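Local coordinates for transcriptional regulator (NtrC family) (Aquifex aeolicus, PDB 3DZD), which probably activates transcription by sigma-54 RNA polymerase, coupling a response-regulator receiver domain to an ADP-binding AAA+ ATPase domain, at residues D8-S11 / I12-L16; L274-E277 / I278-G281; L171-R174 / Y175-R178; K317-A320 / K321-K325. One frame throughout, in Å; residues are numbered along the deposited sequence.

Contact 1. Residues D8-S11 / I12-L16; sequences DEES and ITSSL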
loop_
_atom_site.group_PDB
_atom_site.type_symbol
_atom_site.label_atom_id
_atom_site.label_comp_id
_atom_site.label_asym_id
_atom_site.label_seq_id
_atom_site.Cartn_x
_atom_site.Cartn_y
_atom_site.Cartn_z
ATOM N N ASP A 8 30.802 16.170 -19.458
ATOM C CA ASP A 8 31.690 17.020 -20.241
ATOM C C ASP A 8 32.024 16.437 -21.617
ATOM O O ASP A 8 32.278 17.179 -22.565
ATOM C CB ASP A 8 32.985 17.261 -19.462
ATOM C CG ASP A 8 33.890 18.271 -20.131
ATOM O OD1 ASP A 8 33.608 19.481 -20.026
ATOM O OD2 ASP A 8 34.889 17.854 -20.753
ATOM N N GLU A 9 32.024 15.115 -21.730
ATOM C CA GLU A 9 32.510 14.471 -22.947
ATOM C C GLU A 9 31.416 13.880 -23.835
ATOM O O GLU A 9 30.526 13.176 -23.360
ATOM C CB GLU A 9 33.537 13.401 -22.593
ATOM C CG GLU A 9 34.797 13.968 -21.970
ATOM C CD GLU A 9 35.828 12.901 -21.671
ATOM O OE1 GLU A 9 35.520 11.701 -21.858
ATOM O OE2 GLU A 9 36.946 13.264 -21.247
ATOM N N GLU A 10 31.501 14.167 -25.130
ATOM C CA GLU A 10 30.542 13.649 -26.106
ATOM C C GLU A 10 30.439 12.127 -26.048
ATOM O O GLU A 10 29.361 11.563 -26.208
ATOM C CB GLU A 10 30.923 14.085 -27.526
ATOM C CG GLU A 10 30.832 15.587 -27.785
ATOM C CD GLU A 10 29.399 16.092 -27.855
ATOM O OE1 GLU A 10 28.486 15.277 -28.109
ATOM O OE2 GLU A 10 29.186 17.310 -27.660
ATOM N N SER A 11 31.568 11.467 -25.828
ATOM C CA SER A 11 31.589 10.013 -25.733
ATOM C C SER A 11 30.553 9.530 -24.725
ATOM O O SER A 11 30.026 8.421 -24.825
ATOM C CB SER A 11 32.981 9.527 -25.330
ATOM O OG SER A 11 33.381 10.109 -24.105
ATOM N N ILE A 12 30.263 10.367 -23.742
ATOM C CA ILE A 12 29.244 10.012 -22.777
ATOM C C ILE A 12 27.871 10.451 -23.258
ATOM O O ILE A 12 26.975 9.624 -23.446
ATOM C CB ILE A 12 29.533 10.606 -21.392
ATOM C CG1 ILE A 12 30.773 9.950 -20.794
ATOM C CG2 ILE A 12 28.340 10.385 -20.468
ATOM C CD1 ILE A 12 30.608 8.459 -20.563
ATOM N N THR A 13 27.712 11.750 -23.472
ATOM C CA THR A 13 26.403 12.302 -23.794
ATOM C C THR A 13 25.802 11.712 -25.065
ATOM O O THR A 13 24.607 11.438 -25.115
ATOM C CB THR A 13 26.442 13.837 -23.896
ATOM O OG1 THR A 13 27.671 14.243 -24.511
ATOM C CG2 THR A 13 26.345 14.461 -22.510
ATOM N N SER A 14 26.623 11.516 -26.090
ATOM C CA SER A 14 26.145 10.929 -27.334
ATOM C C SER A 14 25.844 9.443 -27.176
ATOM O O SER A 14 24.732 8.993 -27.452
ATOM C CB SER A 14 27.158 11.139 -28.463
ATOM O OG SER A 14 27.075 12.452 -28.990
ATOM N N SER A 15 26.835 8.678 -26.743
ATOM C CA SER A 15 26.648 7.241 -26.587
ATOM C C SER A 15 25.410 6.964 -25.746
ATOM O O SER A 15 24.499 6.259 -26.185
ATOM C CB SER A 15 27.875 6.603 -25.942
ATOM O OG SER A 15 29.011 6.746 -26.771
ATOM N N LEU A 16 25.371 7.537 -24.545
ATOM C CA LEU A 16 24.256 7.299 -23.639
ATOM C C LEU A 16 22.930 7.697 -24.278
ATOM O O LEU A 16 21.924 7.005 -24.112
ATOM C CB LEU A 16 24.452 8.024 -22.308
ATOM C CG LEU A 16 25.681 7.634 -21.484
ATOM C CD1 LEU A 16 25.473 8.061 -20.049
ATOM C CD2 LEU A 16 25.942 6.142 -21.553
#

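Contact 2. Residues L274-E277 / I278-G281; sequences LEEE and IKKG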
loop_
_atom_site.group_PDB
_atom_site.type_symbol
_atom_site.label_atom_id
_atom_site.label_comp_id
_atom_site.label_asym_id
_atom_site.label_seq_id
_atom_site.Cartn_x
_atom_site.Cartn_y
_atom_site.Cartn_z
ATOM N N LEU A 274 -8.744 -12.577 29.653
ATOM C CA LEU A 274 -7.929 -13.739 29.318
ATOM C C LEU A 274 -7.372 -14.467 30.518
ATOM O O LEU A 274 -7.141 -15.669 30.456
ATOM C CB LEU A 274 -6.804 -13.365 28.366
ATOM C CG LEU A 274 -7.229 -13.242 26.903
ATOM C CD1 LEU A 274 -6.009 -12.899 26.066
ATOM C CD2 LEU A 274 -7.876 -14.529 26.419
ATOM N N GLU A 275 -7.144 -13.750 31.608
ATOM C CA GLU A 275 -6.727 -14.411 32.835
ATOM C C GLU A 275 -7.766 -15.441 33.273
ATOM O O GLU A 275 -7.422 -16.473 33.846
ATOM C CB GLU A 275 -6.492 -13.393 33.940
ATOM C CG GLU A 275 -5.055 -12.930 34.057
ATOM C CD GLU A 275 -4.876 -11.917 35.171
ATOM O OE1 GLU A 275 -4.178 -12.237 36.157
ATOM O OE2 GLU A 275 -5.451 -10.807 35.064
ATOM N N GLU A 276 -9.037 -15.163 32.993
ATOM C CA GLU A 276 -10.117 -16.089 33.323
ATOM C C GLU A 276 -10.185 -17.248 32.337
ATOM O O GLU A 276 -10.548 -18.364 32.702
ATOM C CB GLU A 276 -11.465 -15.365 33.367
ATOM C CG GLU A 276 -11.515 -14.216 34.355
ATOM C CD GLU A 276 -10.914 -14.578 35.703
ATOM O OE1 GLU A 276 -10.359 -13.674 36.367
ATOM O OE2 GLU A 276 -10.992 -15.764 36.097
ATOM N N GLU A 277 -9.843 -16.976 31.084
ATOM C CA GLU A 277 -9.848 -18.002 30.052
ATOM C C GLU A 277 -8.755 -19.031 30.299
ATOM O O GLU A 277 -8.874 -20.185 29.887
ATOM C CB GLU A 277 -9.667 -17.371 28.676
ATOM C CG GLU A 277 -10.808 -16.480 28.265
ATOM C CD GLU A 277 -12.131 -17.223 28.241
ATOM O OE1 GLU A 277 -12.162 -18.378 27.757
ATOM O OE2 GLU A 277 -13.139 -16.654 28.710
ATOM N N ILE A 278 -7.685 -18.609 30.962
ATOM C CA ILE A 278 -6.586 -19.513 31.277
ATOM C C ILE A 278 -7.017 -20.507 32.336
ATOM O O ILE A 278 -6.726 -21.700 32.242
ATOM C CB ILE A 278 -5.361 -18.757 31.795
ATOM C CG1 ILE A 278 -4.693 -17.992 30.654
ATOM C CG2 ILE A 278 -4.383 -19.721 32.444
ATOM C CD1 ILE A 278 -3.741 -16.925 31.133
ATOM N N LYS A 279 -7.708 -20.002 33.350
ATOM C CA LYS A 279 -8.235 -20.848 34.408
ATOM C C LYS A 279 -9.172 -21.893 33.818
ATOM O O LYS A 279 -9.131 -23.060 34.194
ATOM C CB LYS A 279 -8.961 -20.005 35.452
ATOM C CG LYS A 279 -8.030 -19.198 36.347
ATOM C CD LYS A 279 -8.788 -18.102 37.083
ATOM C CE LYS A 279 -7.872 -17.300 37.999
ATOM N NZ LYS A 279 -8.532 -16.053 38.484
ATOM N N LYS A 280 -10.009 -21.468 32.880
ATOM C CA LYS A 280 -10.960 -22.363 32.236
ATOM C C LYS A 280 -10.281 -23.243 31.191
ATOM O O LYS A 280 -10.940 -24.009 30.487
ATOM C CB LYS A 280 -12.077 -21.544 31.599
ATOM C CG LYS A 280 -12.746 -20.603 32.586
ATOM C CD LYS A 280 -13.417 -19.433 31.896
ATOM C CE LYS A 280 -14.628 -19.866 31.104
ATOM N NZ LYS A 280 -15.275 -18.684 30.461
ATOM N N GLY A 281 -8.961 -23.121 31.091
ATOM C CA GLY A 281 -8.180 -23.903 30.151
ATOM C C GLY A 281 -8.504 -23.632 28.695
ATOM O O GLY A 281 -8.371 -24.519 27.860
#

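Contact 3. Residues L171-R174 / Y175-R178; sequences LIHR and YSGR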
loop_
_atom_site.group_PDB
_atom_site.type_symbol
_atom_site.label_atom_id
_atom_site.label_comp_id
_atom_site.label_asym_id
_atom_site.label_seq_id
_atom_site.Cartn_x
_atom_site.Cartn_y
_atom_site.Cartn_z
ATOM N N LEU A 171 -1.956 3.280 15.806
ATOM C CA LEU A 171 -1.249 4.384 16.427
ATOM C C LEU A 171 0.082 3.887 16.940
ATOM O O LEU A 171 1.120 4.487 16.666
ATOM C CB LEU A 171 -2.072 4.993 17.563
ATOM C CG LEU A 171 -3.284 5.801 17.078
ATOM C CD1 LEU A 171 -4.078 6.378 18.251
ATOM C CD2 LEU A 171 -2.850 6.914 16.118
ATOM N N ILE A 172 0.051 2.776 17.676
ATOM C CA ILE A 172 1.262 2.197 18.259
ATOM C C ILE A 172 2.290 1.889 17.172
ATOM O O ILE A 172 3.458 2.238 17.300
ATOM C CB ILE A 172 0.950 0.902 19.059
ATOM C CG1 ILE A 172 0.231 1.232 20.376
ATOM C CG2 ILE A 172 2.223 0.110 19.326
ATOM C CD1 ILE A 172 -0.381 0.024 21.052
ATOM N N HIS A 173 1.848 1.232 16.105
ATOM C CA HIS A 173 2.721 0.930 14.982
ATOM C C HIS A 173 3.336 2.220 14.435
ATOM O O HIS A 173 4.560 2.358 14.356
ATOM C CB HIS A 173 1.948 0.196 13.889
ATOM C CG HIS A 173 2.725 0.010 12.622
ATOM N ND1 HIS A 173 3.811 -0.836 12.531
ATOM C CD2 HIS A 173 2.578 0.570 11.396
ATOM C CE1 HIS A 173 4.299 -0.790 11.303
ATOM N NE2 HIS A 173 3.567 0.053 10.594
ATOM N N ARG A 174 2.473 3.164 14.079
ATOM C CA ARG A 174 2.890 4.487 13.625
ATOM C C ARG A 174 4.012 5.096 14.471
ATOM O O ARG A 174 5.023 5.540 13.936
ATOM C CB ARG A 174 1.690 5.435 13.619
ATOM C CG ARG A 174 1.964 6.779 12.973
ATOM C CD ARG A 174 2.124 6.624 11.473
ATOM N NE ARG A 174 1.011 5.890 10.872
ATOM C CZ ARG A 174 -0.071 6.469 10.358
ATOM N NH1 ARG A 174 -0.184 7.790 10.373
ATOM N NH2 ARG A 174 -1.038 5.730 9.828
ATOM N N TYR A 175 3.824 5.122 15.788
ATOM C CA TYR A 175 4.791 5.738 16.701
ATOM C C TYR A 175 6.038 4.886 16.912
ATOM O O TYR A 175 7.107 5.415 17.218
ATOM C CB TYR A 175 4.145 6.044 18.057
ATOM C CG TYR A 175 3.071 7.112 18.007
ATOM C CD1 TYR A 175 2.163 7.163 16.957
ATOM C CD2 TYR A 175 2.951 8.059 19.019
ATOM C CE1 TYR A 175 1.175 8.132 16.904
ATOM C CE2 TYR A 175 1.959 9.032 18.977
ATOM C CZ TYR A 175 1.076 9.063 17.916
ATOM O OH TYR A 175 0.084 10.020 17.855
ATOM N N SER A 176 5.900 3.572 16.758
ATOM C CA SER A 176 7.022 2.658 16.947
ATOM C C SER A 176 8.151 2.987 15.973
ATOM O O SER A 176 9.331 2.836 16.301
ATOM C CB SER A 176 6.585 1.194 16.769
ATOM O OG SER A 176 6.602 0.809 15.402
ATOM N N GLY A 177 7.781 3.426 14.776
ATOM C CA GLY A 177 8.759 3.801 13.772
ATOM C C GLY A 177 9.141 2.674 12.829
ATOM O O GLY A 177 9.899 2.885 11.882
ATOM N N ARG A 178 8.617 1.479 13.081
ATOM C CA ARG A 178 8.956 0.310 12.281
ATOM C C ARG A 178 8.524 0.502 10.829
ATOM O O ARG A 178 7.431 0.997 10.561
ATOM C CB ARG A 178 8.362 -0.961 12.908
ATOM C CG ARG A 178 9.023 -1.320 14.249
ATOM C CD ARG A 178 8.345 -2.459 14.993
ATOM N NE ARG A 178 8.529 -3.757 14.346
ATOM C CZ ARG A 178 9.578 -4.545 14.538
ATOM N NH1 ARG A 178 10.549 -4.168 15.350
ATOM N NH2 ARG A 178 9.663 -5.709 13.909
#

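Contact 4. Residues K317-A320 / K321-K325; sequences KKFA and KEYKK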
loop_
_atom_site.group_PDB
_atom_site.type_symbol
_atom_site.label_atom_id
_atom_site.label_comp_id
_atom_site.label_asym_id
_atom_site.label_seq_id
_atom_site.Cartn_x
_atom_site.Cartn_y
_atom_site.Cartn_z
ATOM N N LYS A 317 -20.003 14.968 10.611
ATOM C CA LYS A 317 -19.284 15.788 9.649
ATOM C C LYS A 317 -18.705 14.934 8.541
ATOM O O LYS A 317 -18.889 15.223 7.364
ATOM C CB LYS A 317 -18.162 16.580 10.318
ATOM C CG LYS A 317 -18.573 17.962 10.784
ATOM C CD LYS A 317 -19.769 17.892 11.720
ATOM C CE LYS A 317 -19.953 19.193 12.481
ATOM N NZ LYS A 317 -20.117 20.344 11.549
ATOM N N LYS A 318 -18.000 13.880 8.923
ATOM C CA LYS A 318 -17.317 13.039 7.959
ATOM C C LYS A 318 -18.267 12.455 6.913
ATOM O O LYS A 318 -17.924 12.372 5.729
ATOM C CB LYS A 318 -16.553 11.930 8.679
ATOM C CG LYS A 318 -16.098 10.802 7.787
ATOM C CD LYS A 318 -14.969 10.022 8.446
ATOM C CE LYS A 318 -15.095 8.545 8.128
ATOM N NZ LYS A 318 -16.467 8.075 8.485
ATOM N N PHE A 319 -19.459 12.060 7.353
ATOM C CA PHE A 319 -20.429 11.451 6.455
ATOM C C PHE A 319 -21.191 12.495 5.643
ATOM O O PHE A 319 -21.321 12.356 4.429
ATOM C CB PHE A 319 -21.395 10.534 7.216
ATOM C CG PHE A 319 -20.741 9.311 7.777
ATOM C CD1 PHE A 319 -19.883 8.551 6.995
ATOM C CD2 PHE A 319 -20.968 8.921 9.094
ATOM C CE1 PHE A 319 -19.265 7.421 7.511
ATOM C CE2 PHE A 319 -20.363 7.795 9.615
ATOM C CZ PHE A 319 -19.509 7.048 8.830
ATOM N N ALA A 320 -21.685 13.536 6.312
ATOM C CA ALA A 320 -22.395 14.617 5.632
ATOM C C ALA A 320 -21.553 15.210 4.500
ATOM O O ALA A 320 -22.070 15.547 3.432
ATOM C CB ALA A 320 -22.804 15.705 6.624
ATOM N N LYS A 321 -20.255 15.327 4.738
ATOM C CA LYS A 321 -19.340 15.812 3.723
ATOM C C LYS A 321 -19.244 14.779 2.606
ATOM O O LYS A 321 -19.305 15.111 1.419
ATOM C CB LYS A 321 -17.956 16.060 4.335
ATOM C CG LYS A 321 -17.140 17.160 3.663
ATOM C CD LYS A 321 -17.631 18.549 4.057
ATOM C CE LYS A 321 -16.789 19.662 3.425
ATOM N NZ LYS A 321 -17.122 19.922 1.992
ATOM N N GLU A 322 -19.116 13.518 2.999
ATOM C CA GLU A 322 -18.831 12.445 2.053
ATOM C C GLU A 322 -20.048 11.977 1.246
ATOM O O GLU A 322 -19.903 11.508 0.123
ATOM C CB GLU A 322 -18.182 11.268 2.775
ATOM C CG GLU A 322 -17.961 10.054 1.910
ATOM C CD GLU A 322 -17.512 8.850 2.721
ATOM O OE1 GLU A 322 -17.434 7.739 2.145
ATOM O OE2 GLU A 322 -17.244 9.019 3.939
ATOM N N TYR A 323 -21.240 12.108 1.815
ATOM C CA TYR A 323 -22.469 11.743 1.110
ATOM C C TYR A 323 -23.220 12.992 0.639
ATOM O O TYR A 323 -24.451 12.985 0.504
ATOM C CB TYR A 323 -23.387 10.886 1.998
ATOM C CG TYR A 323 -22.738 9.639 2.565
ATOM C CD1 TYR A 323 -21.576 9.128 2.007
ATOM C CD2 TYR A 323 -23.311 8.956 3.635
ATOM C CE1 TYR A 323 -20.977 7.992 2.511
ATOM C CE2 TYR A 323 -22.718 7.807 4.154
ATOM C CZ TYR A 323 -21.545 7.336 3.588
ATOM O OH TYR A 323 -20.938 6.197 4.074
ATOM N N LYS A 324 -22.470 14.068 0.410
ATOM C CA LYS A 324 -23.039 15.339 -0.024
ATOM C C LYS A 324 -24.362 15.678 0.660
ATOM O O LYS A 324 -25.339 15.974 -0.015
ATOM C CB LYS A 324 -23.241 15.343 -1.545
ATOM C CG LYS A 324 -22.024 14.888 -2.356
ATOM C CD LYS A 324 -22.344 14.779 -3.843
ATOM C CE LYS A 324 -22.930 16.083 -4.380
ATOM N NZ LYS A 324 -23.285 16.017 -5.834
ATOM N N LYS A 325 -24.407 15.642 1.987
ATOM C CA LYS A 325 -25.631 16.040 2.684
ATOM C C LYS A 325 -25.466 17.384 3.391
ATOM O O LYS A 325 -24.348 17.855 3.596
ATOM C CB LYS A 325 -26.106 14.958 3.665
ATOM C CG LYS A 325 -26.412 13.601 3.027
ATOM C CD LYS A 325 -27.315 13.739 1.808
ATOM C CE LYS A 325 -27.870 12.394 1.359
ATOM N NZ LYS A 325 -28.998 11.990 2.245
#

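Contact 1. Residues D8-S11 / I12-L16
Glu9 O, at the N-cap position of helix 10-22, accepts from two N-H groups of the first turn, Ile12 N at 2.8 Å and Thr13 N at 3.2 Å. Thr13 N lies in the plane of that carbonyl, whereas Ile12 N reaches it from well above the plane. Ser14 N to Glu10 O at 2.7 Å continues the i+4 pattern that Thr13 N opens. A third donor grips Glu9 O from a side chain: Thr13 OG1, held between its own backbone N and carbonyl carbon (chi1 38°), bonds at 3.3 Å from 45° out of the carbonyl plane. Two residues on, Ser15 OG bonds to Ser11 O at 2.8 Å, tilted 25° from its carbonyl plane. The bent chain of Glu10 brings OE1 to Ser14 OG at 3.3 Å, a weak bond, while its OE2 is in a long, weak ion pair with Lys31. Ile12, by contrast, packs inward on Val5 and Ile78, and Leu16 touches the same two residues. This N-capped first turn opens helix 10-22, the helix of the beta-alpha-beta unit made with strands 2-6 and 26-30 in the CheY-like receiver fold.

Contact 2. Residues L274-E277 / I278-G281
Two salt bridges join the segments along the short helix 274-279 and its end, each between a glutamate and the lysine three residues on. Glu276 and Lys279 run side by side in the same direction, and Glu276 OE2 stands 3.4 Å from Lys279 NZ. The same oxygen touches the lysine's methylene chain, 3.4 Å from Lys279 CD. In the other pair the side chains cross, and Glu277 OE2 meets Lys280 NZ at 3.4 Å, with the lysine chain folded at chi3 (69°) and the glutamate at chi2 (-59°). Both bonds are weak, so they are better read as electrostatic pairs than as firm links. Beneath them the helix fixes the spacing: Ile278 N donates to Leu274 O at 3.0 Å and Lys280 N to Glu276 O at 3.2 Å. Lys280 CG also lies against Glu276 O, 3.1 Å away. Gly281, at positive phi (64°), ends the helix in a Schellman motif. Further out, Glu277 OE1 bonds to Asn282 ND2, which gives this carboxylate a second partner. Helix 274-279 follows strand 265-270 of the parallel sheet, and Leu274 and Ile278 turn to Tyr288 of helix 285-291, with Phe283 of the intervening loop against Leu274 and Glu277.

Contact 3. Residues L171-R174 / Y175-R178
Hydrogen bonds from Ser176 carry the polar part of this contact, at the C-terminal end of helix 165-176. Ser176 OG donates to His173 O at 2.8 Å, in the carbonyl plane and on a lone pair, with a C=O...donor angle of 130°. Its first torsion (chi1 85°) turns the hydroxyl back over the preceding turn. The same oxygen then accepts from Arg178 N at 3.1 Å and nearly straight, closing an ST turn, so the hydroxyl spans the helix end and the loop beyond. Among backbone groups, Ser176 N reaches Ile172 O at 2.8 Å, while Gly177 N makes a weak bond to His173 O at 3.4 Å. Gly177 leaves the helix with positive phi (92°). Apolar contact is slighter: Leu171 CD2 lies 4.3 Å from Tyr175 CE1, and Arg174 CB sits in plane at the edge of the tyrosine ring, 3.8 Å from Tyr175 CD1. His173 ND1 goes elsewhere, to Thr225 OG1. The chemistry thus divides: His173 O is satisfied within the contact by one firm and two weak donors, whereas Arg174, in the helix, and Arg178, just beyond it, carry their charges to Glu127 and to Gly224 O and Asp263.

Contact 4. Residues K317-A320 / K321-K325
The rings of Phe319 and Tyr323 lie side by side, pointing the same way, with planes 23° apart and centroids separated by 5.6 Å. They are slid so far along each other that little overlap remains; contact falls on Phe319 CD1, which is 4.0 Å from Tyr323 CZ. At the edge of the Phe319 ring, near its plane, stands Glu322 OE2, 4.1 Å from Phe319 CD1. CG of Glu322 is anti to the backbone N (chi1 175°) and the chain is extended beyond it, which carries the carboxylate back along the helix. Val358 and Glu355 of helix 346-359 also touch Phe319, Ile359 touches Tyr323, and Arg348 of the second subunit makes a cation-pi contact with the Tyr323 ring. Tyr323 OH is hydrogen-bonded to Glu355.

A backbone bond sets the four-residue spacing of the rings: Tyr323 N donates to Phe319 O at 2.6 Å, nearly in line with the carbonyl bond (172°). Ala320 O receives Lys325 N at 2.7 Å, in its carbonyl plane, from beyond the helix end. Lys325 NZ then bonds to Ile359 O and Val358 O, while Lys324 NZ forms a salt bridge with Glu230 of the second subunit and Lys321 NZ a hydrogen bond with its Ser189 O. Chemically, the aromatic pair and Lys325 engage helix 346-359, while Lys321, Lys324 and the Tyr323 ring meet the second subunit.

In the fold
The four contacts lie in series on separate helices and none touches another. Contact 1 belongs to the receiver domain, its centre 47 Å from that of contact 3 and 74 Å from that of contact 2, which lies on the opposite side of the chain's centre. Contacts 2 and 3 share the sigma-54 interaction domain, yet their nearest atoms are about 15 Å apart. Contact 4 is in the lid, about 14 Å from contact 3 at the nearest atoms. Both lie near the bound ADP: the Leu171 side chain is about 8 Å from it and that of Lys318 about 7 Å. Of the four, contact 4 alone meets the second subunit.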